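Local coordinates for putative CRISPR-associated endoribonuclease-like protein Cas6 (Pyrococcus furiosus, PDB 3UFC) that is a Cas6 paralogue that binds CRISPR RNA and probably takes part in CRISPR-based antiviral defence, at residues K118-F128 and K215-F226. Residues are numbered along the deposited sequence; the frame is centred on the assembly and turned at random.
Sequences KSKEIKNVNIF and KEIAKFGYENGF
Apolar packing centres on Ile122, whose CD1 and CG2 settle on successive turns of one face of helix 215-224. With CG1 anti to the carbonyl carbon (chi1 -54°), CD1 lies over one face of the Tyr222 ring, 3.9 Å from its centroid (CH-pi), while CG2 meets Ala218 CB at a tight 3.5 Å. Deeper in, Phe128 CE2 sits 4.0 Å from Tyr222 CD1, and one face of the Phe128 ring receives Phe226 CE2, the ring planes oblique at 55°. Strand 125-128 and the helix run nearly parallel (22°), axes 10.0 Å apart; following strand 200-213, this is the second helix of the beta-alpha-beta-beta-alpha-beta ferredoxin-like fold, aligned with its first strand. Ile239 of strand 237-239 touches Ile122, Phe128 and Tyr222. Polar links are sparser. Lys120 N donates a weak bond to Tyr222 OH at 3.4 Å, while Arg4 makes a cation-pi contact with the tyrosine ring. Asn126 ties off the preceding turn: OD1 accepts Lys123 N on an in-plane lone pair (2.9 Å), and ND2 returns a bond to Lys123 O. At the helix start, two waters join Lys215 NZ, one to Ile122 O, the other to Asn124 OD1, while Asn124 ND2 bonds Gly213 O.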
ATOM      1  N   LYS A 118       5.399  -8.898  13.429  1.00 43.42           N
ATOM      2  CA  LYS A 118       4.325  -9.392  14.274  1.00 45.31           C
ATOM      3  C   LYS A 118       3.038  -8.669  13.897  1.00 43.52           C
ATOM      4  O   LYS A 118       2.998  -7.442  13.832  1.00 44.74           O
ATOM      5  CB  LYS A 118       4.635  -9.154  15.756  1.00 48.36           C
ATOM      6  CG  LYS A 118       4.725  -7.689  16.158  1.00 51.76           C
ATOM      7  CD  LYS A 118       4.484  -7.508  17.654  1.00 54.27           C
ATOM      8  CE  LYS A 118       3.078  -7.954  18.039  1.00 56.15           C
ATOM      9  NZ  LYS A 118       2.751  -7.667  19.467  1.00 58.54           N
ATOM     10  N   SER A 119       1.993  -9.437  13.627  1.00 43.20           N
ATOM     11  CA  SER A 119       0.704  -8.862  13.277  1.00 43.76           C
ATOM     12  C   SER A 119       0.013  -8.503  14.586  1.00 42.55           C
ATOM     13  O   SER A 119      -0.382  -9.383  15.348  1.00 43.34           O
ATOM     14  CB  SER A 119      -0.128  -9.878  12.491  1.00 45.62           C
ATOM     15  OG  SER A 119      -0.176 -11.122  13.172  1.00 48.77           O
ATOM     16  N   LYS A 120      -0.117  -7.208  14.849  1.00 41.69           N
ATOM     17  CA  LYS A 120      -0.742  -6.738  16.078  1.00 41.04           C
ATOM     18  C   LYS A 120      -2.240  -7.010  16.131  1.00 40.17           C
ATOM     19  O   LYS A 120      -2.895  -7.147  15.097  1.00 38.46           O
ATOM     20  CB  LYS A 120      -0.466  -5.244  16.253  1.00 42.49           C
ATOM     21  CG  LYS A 120       1.022  -4.923  16.277  1.00 44.26           C
ATOM     22  CD  LYS A 120       1.289  -3.454  16.532  1.00 46.32           C
ATOM     23  CE  LYS A 120       2.788  -3.186  16.594  1.00 49.46           C
ATOM     24  NZ  LYS A 120       3.096  -1.740  16.779  1.00 51.57           N
ATOM     25  N   GLU A 121      -2.773  -7.098  17.346  1.00 37.23           N
ATOM     26  CA  GLU A 121      -4.192  -7.353  17.540  1.00 36.36           C
ATOM     27  C   GLU A 121      -5.029  -6.174  17.065  1.00 32.60           C
ATOM     28  O   GLU A 121      -4.728  -5.022  17.365  1.00 31.49           O
ATOM     29  CB  GLU A 121      -4.493  -7.630  19.019  1.00 38.64           C
ATOM     30  CG  GLU A 121      -5.979  -7.596  19.357  1.00 42.55           C
ATOM     31  CD  GLU A 121      -6.284  -8.051  20.777  1.00 47.35           C
ATOM     32  OE1 GLU A 121      -5.595  -7.598  21.718  1.00 46.34           O
ATOM     33  OE2 GLU A 121      -7.226  -8.855  20.950  1.00 49.60           O
ATOM     34  N   ILE A 122      -6.084  -6.477  16.323  1.00 31.58           N
ATOM     35  CA  ILE A 122      -6.979  -5.449  15.811  1.00 29.75           C
ATOM     36  C   ILE A 122      -8.239  -5.412  16.675  1.00 29.04           C
ATOM     37  O   ILE A 122      -8.878  -6.438  16.901  1.00 29.36           O
ATOM     38  CB  ILE A 122      -7.382  -5.751  14.360  1.00 30.09           C
ATOM     39  CG1 ILE A 122      -6.124  -5.940  13.502  1.00 27.82           C
ATOM     40  CG2 ILE A 122      -8.238  -4.615  13.810  1.00 29.85           C
ATOM     41  CD1 ILE A 122      -5.224  -4.725  13.473  1.00 30.80           C
ATOM     42  N   LYS A 123      -8.594  -4.229  17.157  1.00 28.47           N
ATOM     43  CA  LYS A 123      -9.776  -4.089  17.996  1.00 30.81           C
ATOM     44  C   LYS A 123     -10.834  -3.237  17.303  1.00 30.44           C
ATOM     45  O   LYS A 123     -10.696  -2.909  16.123  1.00 28.71           O
ATOM     46  CB  LYS A 123      -9.368  -3.478  19.336  1.00 33.25           C
ATOM     47  CG  LYS A 123      -8.428  -4.389  20.125  1.00 38.38           C
ATOM     48  CD  LYS A 123      -7.218  -3.650  20.661  1.00 43.94           C
ATOM     49  CE  LYS A 123      -7.591  -2.688  21.772  1.00 48.44           C
ATOM     50  NZ  LYS A 123      -6.404  -1.917  22.265  1.00 52.50           N
ATOM     51  N   ASN A 124     -11.898  -2.892  18.022  1.00 28.83           N
ATOM     52  CA  ASN A 124     -12.954  -2.072  17.438  1.00 26.81           C
ATOM     53  C   ASN A 124     -12.491  -0.637  17.318  1.00 26.67           C
ATOM     54  O   ASN A 124     -13.045   0.144  16.544  1.00 26.83           O
ATOM     55  CB  ASN A 124     -14.224  -2.159  18.279  1.00 26.14           C
ATOM     56  CG  ASN A 124     -14.845  -3.528  18.225  1.00 25.71           C
ATOM     57  OD1 ASN A 124     -14.882  -4.247  19.222  1.00 26.39           O
ATOM     58  ND2 ASN A 124     -15.324  -3.912  17.044  1.00 25.69           N
ATOM     59  N   VAL A 125     -11.471  -0.291  18.095  1.00 25.91           N
ATOM     60  CA  VAL A 125     -10.896   1.042  18.047  1.00 26.57           C
ATOM     61  C   VAL A 125      -9.391   0.879  17.841  1.00 29.26           C
ATOM     62  O   VAL A 125      -8.724   0.152  18.582  1.00 27.79           O
ATOM     63  CB  VAL A 125     -11.160   1.833  19.345  1.00 27.99           C
ATOM     64  CG1 VAL A 125     -10.568   3.237  19.219  1.00 26.23           C
ATOM     65  CG2 VAL A 125     -12.667   1.919  19.608  1.00 26.94           C
ATOM     66  N   ASN A 126      -8.866   1.542  16.815  1.00 28.36           N
ATOM     67  CA  ASN A 126      -7.442   1.460  16.498  1.00 28.88           C
ATOM     68  C   ASN A 126      -6.929   2.794  15.982  1.00 28.29           C
ATOM     69  O   ASN A 126      -7.682   3.583  15.416  1.00 29.17           O
ATOM     70  CB  ASN A 126      -7.188   0.429  15.389  1.00 28.54           C
ATOM     71  CG  ASN A 126      -7.856  -0.906  15.650  1.00 30.18           C
ATOM     72  OD1 ASN A 126      -7.379  -1.707  16.452  1.00 29.98           O
ATOM     73  ND2 ASN A 126      -8.973  -1.153  14.965  1.00 27.63           N
ATOM     74  N   ILE A 127      -5.647   3.050  16.189  1.00 28.95           N
ATOM     75  CA  ILE A 127      -5.042   4.252  15.650  1.00 28.77           C
ATOM     76  C   ILE A 127      -4.151   3.707  14.538  1.00 28.74           C
ATOM     77  O   ILE A 127      -3.265   2.886  14.790  1.00 27.66           O
ATOM     78  CB  ILE A 127      -4.174   4.996  16.672  1.00 31.83           C
ATOM     79  CG1 ILE A 127      -5.043   5.535  17.812  1.00 33.13           C
ATOM     80  CG2 ILE A 127      -3.478   6.168  15.990  1.00 31.31           C
ATOM     81  CD1 ILE A 127      -4.245   6.290  18.850  1.00 36.11           C
ATOM     82  N   PHE A 128      -4.412   4.138  13.309  1.00 27.52           N
ATOM     83  CA  PHE A 128      -3.642   3.682  12.153  1.00 25.62           C
ATOM     84  C   PHE A 128      -2.781   4.804  11.584  1.00 25.37           C
ATOM     85  O   PHE A 128      -3.163   5.976  11.618  1.00 26.65           O
ATOM     86  CB  PHE A 128      -4.578   3.177  11.039  1.00 24.07           C
ATOM     87  CG  PHE A 128      -5.291   1.885  11.358  1.00 24.68           C
ATOM     88  CD1 PHE A 128      -6.683   1.847  11.432  1.00 21.36           C
ATOM     89  CD2 PHE A 128      -4.578   0.699  11.539  1.00 23.54           C
ATOM     90  CE1 PHE A 128      -7.356   0.649  11.679  1.00 22.52           C
ATOM     91  CE2 PHE A 128      -5.236  -0.508  11.786  1.00 22.59           C
ATOM     92  CZ  PHE A 128      -6.630  -0.537  11.855  1.00 23.42           C
ATOM     93  N   LYS A 215     -14.604  -4.723  13.421  1.00 25.76           N
ATOM     94  CA  LYS A 215     -13.301  -5.343  13.586  1.00 26.92           C
ATOM     95  C   LYS A 215     -12.902  -6.074  12.304  1.00 26.03           C
ATOM     96  O   LYS A 215     -11.726  -6.087  11.940  1.00 25.72           O
ATOM     97  CB  LYS A 215     -13.337  -6.305  14.781  1.00 28.90           C
ATOM     98  CG  LYS A 215     -12.027  -7.010  15.066  1.00 34.48           C
ATOM     99  CD  LYS A 215     -11.903  -7.364  16.549  1.00 38.42           C
ATOM    100  CE  LYS A 215     -13.068  -8.205  17.044  1.00 41.22           C
ATOM    101  NZ  LYS A 215     -12.978  -8.463  18.518  1.00 41.36           N
ATOM    102  N   GLU A 216     -13.884  -6.668  11.619  1.00 23.49           N
ATOM    103  CA  GLU A 216     -13.634  -7.381  10.363  1.00 24.04           C
ATOM    104  C   GLU A 216     -13.044  -6.434   9.318  1.00 23.62           C
ATOM    105  O   GLU A 216     -12.093  -6.777   8.617  1.00 23.07           O
ATOM    106  CB  GLU A 216     -14.935  -7.974   9.806  1.00 27.16           C
ATOM    107  CG  GLU A 216     -15.580  -9.053  10.669  1.00 32.37           C
ATOM    108  CD  GLU A 216     -17.059  -9.245  10.348  1.00 35.56           C
ATOM    109  OE1 GLU A 216     -17.399 -10.124   9.524  1.00 37.27           O
ATOM    110  OE2 GLU A 216     -17.884  -8.500  10.918  1.00 35.82           O
ATOM    111  N   ILE A 217     -13.609  -5.237   9.212  1.00 24.38           N
ATOM    112  CA  ILE A 217     -13.121  -4.278   8.229  1.00 23.95           C
ATOM    113  C   ILE A 217     -11.773  -3.692   8.636  1.00 22.71           C
ATOM    114  O   ILE A 217     -10.923  -3.438   7.787  1.00 22.37           O
ATOM    115  CB  ILE A 217     -14.156  -3.140   7.988  1.00 23.70           C
ATOM    116  CG1 ILE A 217     -15.386  -3.716   7.278  1.00 23.53           C
ATOM    117  CG2 ILE A 217     -13.538  -2.032   7.136  1.00 21.98           C
ATOM    118  CD1 ILE A 217     -16.500  -2.723   7.056  1.00 27.71           C
ATOM    119  N   ALA A 218     -11.575  -3.480   9.933  1.00 22.78           N
ATOM    120  CA  ALA A 218     -10.308  -2.941  10.419  1.00 23.34           C
ATOM    121  C   ALA A 218      -9.185  -3.940  10.118  1.00 23.41           C
ATOM    122  O   ALA A 218      -8.092  -3.562   9.687  1.00 22.52           O
ATOM    123  CB  ALA A 218     -10.393  -2.683  11.921  1.00 22.38           C
ATOM    124  N   LYS A 219      -9.468  -5.216  10.343  1.00 22.92           N
ATOM    125  CA  LYS A 219      -8.498  -6.274  10.096  1.00 25.15           C
ATOM    126  C   LYS A 219      -8.202  -6.380   8.603  1.00 24.37           C
ATOM    127  O   LYS A 219      -7.050  -6.558   8.198  1.00 24.32           O
ATOM    128  CB  LYS A 219      -9.037  -7.604  10.623  1.00 26.72           C
ATOM    129  CG  LYS A 219      -8.051  -8.755  10.540  1.00 33.96           C
ATOM    130  CD  LYS A 219      -8.575  -9.972  11.299  1.00 38.80           C
ATOM    131  CE  LYS A 219      -7.567 -11.118  11.293  1.00 41.42           C
ATOM    132  NZ  LYS A 219      -7.301 -11.648   9.925  1.00 42.11           N
ATOM    133  N   PHE A 220      -9.245  -6.261   7.786  1.00 23.22           N
ATOM    134  CA  PHE A 220      -9.087  -6.330   6.336  1.00 22.06           C
ATOM    135  C   PHE A 220      -8.213  -5.177   5.838  1.00 21.16           C
ATOM    136  O   PHE A 220      -7.334  -5.373   5.000  1.00 22.12           O
ATOM    137  CB  PHE A 220     -10.449  -6.259   5.650  1.00 20.41           C
ATOM    138  CG  PHE A 220     -10.384  -6.453   4.159  1.00 20.07           C
ATOM    139  CD1 PHE A 220     -10.392  -7.731   3.611  1.00 22.28           C
ATOM    140  CD2 PHE A 220     -10.304  -5.357   3.306  1.00 22.32           C
ATOM    141  CE1 PHE A 220     -10.321  -7.919   2.228  1.00 23.31           C
ATOM    142  CE2 PHE A 220     -10.234  -5.532   1.917  1.00 22.52           C
ATOM    143  CZ  PHE A 220     -10.242  -6.814   1.379  1.00 21.17           C
ATOM    144  N   GLY A 221      -8.464  -3.973   6.353  1.00 21.68           N
ATOM    145  CA  GLY A 221      -7.686  -2.812   5.943  1.00 20.29           C
ATOM    146  C   GLY A 221      -6.247  -2.894   6.425  1.00 21.11           C
ATOM    147  O   GLY A 221      -5.315  -2.443   5.752  1.00 18.42           O
ATOM    148  N   TYR A 222      -6.066  -3.469   7.607  1.00 20.98           N
ATOM    149  CA  TYR A 222      -4.735  -3.626   8.177  1.00 21.36           C
ATOM    150  C   TYR A 222      -3.924  -4.617   7.346  1.00 19.76           C
ATOM    151  O   TYR A 222      -2.753  -4.384   7.063  1.00 21.55           O
ATOM    152  CB  TYR A 222      -4.836  -4.137   9.618  1.00 22.24           C
ATOM    153  CG  TYR A 222      -3.495  -4.350  10.293  1.00 25.39           C
ATOM    154  CD1 TYR A 222      -2.649  -3.276  10.563  1.00 24.43           C
ATOM    155  CD2 TYR A 222      -3.088  -5.624  10.682  1.00 26.34           C
ATOM    156  CE1 TYR A 222      -1.420  -3.464  11.215  1.00 27.52           C
ATOM    157  CE2 TYR A 222      -1.867  -5.825  11.333  1.00 28.80           C
ATOM    158  CZ  TYR A 222      -1.043  -4.742  11.597  1.00 29.37           C
ATOM    159  OH  TYR A 222       0.141  -4.940  12.270  1.00 32.26           O
ATOM    160  N   GLU A 223      -4.559  -5.709   6.933  1.00 19.07           N
ATOM    161  CA  GLU A 223      -3.865  -6.731   6.161  1.00 21.34           C
ATOM    162  C   GLU A 223      -3.776  -6.467   4.661  1.00 21.22           C
ATOM    163  O   GLU A 223      -2.763  -6.804   4.044  1.00 20.73           O
ATOM    164  CB  GLU A 223      -4.519  -8.099   6.395  1.00 22.80           C
ATOM    165  CG  GLU A 223      -4.677  -8.454   7.873  1.00 26.71           C
ATOM    166  CD  GLU A 223      -5.372  -9.792   8.097  1.00 31.56           C
ATOM    167  OE1 GLU A 223      -6.246 -10.172   7.289  1.00 30.92           O
ATOM    168  OE2 GLU A 223      -5.057 -10.458   9.104  1.00 37.09           O
ATOM    169  N   ASN A 224      -4.822  -5.875   4.077  1.00 19.20           N
ATOM    170  CA  ASN A 224      -4.837  -5.606   2.636  1.00 21.50           C
ATOM    171  C   ASN A 224      -4.827  -4.139   2.230  1.00 19.25           C
ATOM    172  O   ASN A 224      -4.942  -3.828   1.043  1.00 19.88           O
ATOM    173  CB  ASN A 224      -6.041  -6.287   1.974  1.00 20.28           C
ATOM    174  CG  ASN A 224      -6.017  -7.787   2.141  1.00 24.19           C
ATOM    175  OD1 ASN A 224      -4.990  -8.427   1.917  1.00 22.58           O
ATOM    176  ND2 ASN A 224      -7.151  -8.362   2.531  1.00 25.21           N
ATOM    177  N   GLY A 225      -4.683  -3.247   3.206  1.00 19.77           N
ATOM    178  CA  GLY A 225      -4.657  -1.825   2.924  1.00 18.46           C
ATOM    179  C   GLY A 225      -6.047  -1.193   2.944  1.00 20.47           C
ATOM    180  O   GLY A 225      -7.047  -1.871   2.704  1.00 18.96           O
ATOM    181  N   PHE A 226      -6.105   0.102   3.246  1.00 18.09           N
ATOM    182  CA  PHE A 226      -7.368   0.844   3.272  1.00 20.53           C
ATOM    183  C   PHE A 226      -7.509   1.575   1.953  1.00 18.74           C
ATOM    184  O   PHE A 226      -6.522   2.065   1.408  1.00 18.86           O
ATOM    185  CB  PHE A 226      -7.375   1.882   4.397  1.00 17.66           C
ATOM    186  CG  PHE A 226      -7.810   1.335   5.718  1.00 22.26           C
ATOM    187  CD1 PHE A 226      -9.165   1.222   6.025  1.00 22.12           C
ATOM    188  CD2 PHE A 226      -6.868   0.897   6.646  1.00 20.40           C
ATOM    189  CE1 PHE A 226      -9.579   0.677   7.243  1.00 23.43           C
ATOM    190  CE2 PHE A 226      -7.274   0.349   7.869  1.00 24.10           C
ATOM    191  CZ  PHE A 226      -8.635   0.242   8.163  1.00 22.19           C
TER
HETATM  192  O   HOH W   1      -9.829  -8.373  18.909  1.00 59.43           O
HETATM  193  O   HOH W   2     -14.376  -6.726  19.956  1.00 54.39           O